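Local coordinates for transcriptional regulator, AraC family (Pseudomonas putida, PDB 3GRA), which probably binds specific DNA sequences to regulate transcription, the piece described here being its DJ-1/PfpI-like domain rather than its AraC-type DNA-binding part, at residues F16-A19 against S20-A24. Sequence-based numbering, arbitrary orientation.
Sequences FSMA and SFTVA
Ser17 and Ser20 join hydroxyl to hydroxyl at the start of helix 18-34, OG of Ser17 lying 2.8 Å from OG of Ser20, and either may give the proton. Ser17 is the N-cap: with OG turned opposite its own N (chi1 168°), the short side chain lies beside the first turn, and Ser20, one turn on, meets it with an equally short one. The backbone carries the turn forward, Phe21 N bonding to Ser17 O and Val23 N to Ala19 O.

Met18 O is gripped twice, by Thr22 N at 2.8 Å and by Thr22 OG1 at 3.0 Å, the two donors reaching it from opposite faces of the carbonyl plane. Thr22 suits this place because a chi1 of 64° folds its hydroxyl back to the preceding turn while CG2 meets the selenium of Met18 (selenomethionine) at 3.6 Å, the two side chains crossing at about a right angle. Replacing Thr22 by alanine would probably cost Met18 O its hydroxyl donor and open a gap beside the selenium where CG2 now packs.

Phe16, still in the loop, brings its ring carbon CE1 to within 4.0 Å of CB of Phe21; the ring planes are nearly perpendicular (89°), yet the approach is oblique. Large apolar rings suit these buried positions, both reaching Leu59 of strand 58-60.

The helix links strands 6-12 and 39-45 in a beta-alpha-beta unit. Asp54 accepts a hydrogen bond from Met18 N, and Phe10 of strand 6-12 meets Phe21 edge-to-face. Val23 packs on helix 161-176, whereas Met18 packs on Thr22 of the second subunit, and Thr22 on Met18 of that subunit, placing this turn at the dimer contact.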
loop_
_atom_site.group_PDB
_atom_site.type_symbol
_atom_site.label_atom_id
_atom_site.label_comp_id
_atom_site.label_asym_id
_atom_site.label_seq_id
_atom_site.Cartn_x
_atom_site.Cartn_y
_atom_site.Cartn_z
ATOM N N PHE A 16 -1.991 9.709 0.946
ATOM C CA PHE A 16 -0.668 9.134 1.167
ATOM C C PHE A 16 -0.365 8.062 0.117
ATOM O O PHE A 16 -1.257 7.321 -0.311
ATOM C CB PHE A 16 -0.606 8.505 2.562
ATOM C CG PHE A 16 -1.438 7.245 2.708
ATOM C CD1 PHE A 16 -0.878 5.993 2.455
ATOM C CD2 PHE A 16 -2.767 7.311 3.123
ATOM C CE1 PHE A 16 -1.624 4.826 2.622
ATOM C CE2 PHE A 16 -3.527 6.153 3.294
ATOM C CZ PHE A 16 -2.957 4.902 3.044
ATOM N N SER A 17 0.890 7.998 -0.307
ATOM C CA SER A 17 1.305 6.989 -1.273
ATOM C C SER A 17 1.036 5.607 -0.656
ATOM O O SER A 17 1.672 5.218 0.324
ATOM C CB SER A 17 2.790 7.158 -1.567
ATOM O OG SER A 17 3.273 6.040 -2.277
HETATM N N MSE A 18 0.087 4.864 -1.207
HETATM C CA MSE A 18 -0.227 3.555 -0.629
HETATM C C MSE A 18 0.887 2.533 -0.826
HETATM O O MSE A 18 1.135 1.690 0.044
HETATM C CB MSE A 18 -1.528 2.989 -1.222
HETATM C CG MSE A 18 -1.855 1.586 -0.727
HETATM SE SE MSE A 18 -2.480 1.527 0.958
HETATM C CE MSE A 18 -4.222 1.546 0.555
ATOM N N ALA A 19 1.539 2.618 -1.980
ATOM C CA ALA A 19 2.627 1.722 -2.341
ATOM C C ALA A 19 3.845 1.953 -1.440
ATOM O O ALA A 19 4.580 1.014 -1.125
ATOM C CB ALA A 19 3.008 1.936 -3.807
ATOM N N SER A 20 4.060 3.205 -1.041
ATOM C CA SER A 20 5.179 3.509 -0.169
ATOM C C SER A 20 4.899 2.873 1.185
ATOM O O SER A 20 5.740 2.181 1.765
ATOM C CB SER A 20 5.344 5.028 -0.001
ATOM O OG SER A 20 5.862 5.608 -1.175
ATOM N N PHE A 21 3.691 3.099 1.676
ATOM C CA PHE A 21 3.305 2.569 2.971
ATOM C C PHE A 21 3.255 1.039 3.047
ATOM O O PHE A 21 3.785 0.449 3.984
ATOM C CB PHE A 21 1.957 3.140 3.392
ATOM C CG PHE A 21 1.480 2.629 4.717
ATOM C CD1 PHE A 21 2.242 2.822 5.867
ATOM C CD2 PHE A 21 0.280 1.943 4.817
ATOM C CE1 PHE A 21 1.811 2.336 7.086
ATOM C CE2 PHE A 21 -0.161 1.450 6.039
ATOM C CZ PHE A 21 0.600 1.644 7.172
ATOM N N THR A 22 2.618 0.403 2.069
ATOM C CA THR A 22 2.495 -1.049 2.076
ATOM C C THR A 22 3.824 -1.782 1.881
ATOM O O THR A 22 4.034 -2.844 2.466
ATOM C CB THR A 22 1.488 -1.534 1.013
ATOM O OG1 THR A 22 1.965 -1.203 -0.297
ATOM C CG2 THR A 22 0.134 -0.883 1.237
ATOM N N VAL A 23 4.725 -1.237 1.071
ATOM C CA VAL A 23 5.995 -1.917 0.903
ATOM C C VAL A 23 6.835 -1.793 2.187
ATOM O O VAL A 23 7.481 -2.749 2.609
ATOM C CB VAL A 23 6.786 -1.366 -0.308
ATOM C CG1 VAL A 23 7.256 0.049 -0.035
ATOM C CG2 VAL A 23 7.968 -2.281 -0.597
ATOM N N ALA A 24 6.821 -0.621 2.817
ATOM C CA ALA A 24 7.578 -0.464 4.049
ATOM C C ALA A 24 7.061 -1.464 5.091
ATOM O O ALA A 24 7.851 -2.121 5.763
ATOM C CB ALA A 24 7.456 0.950 4.578
#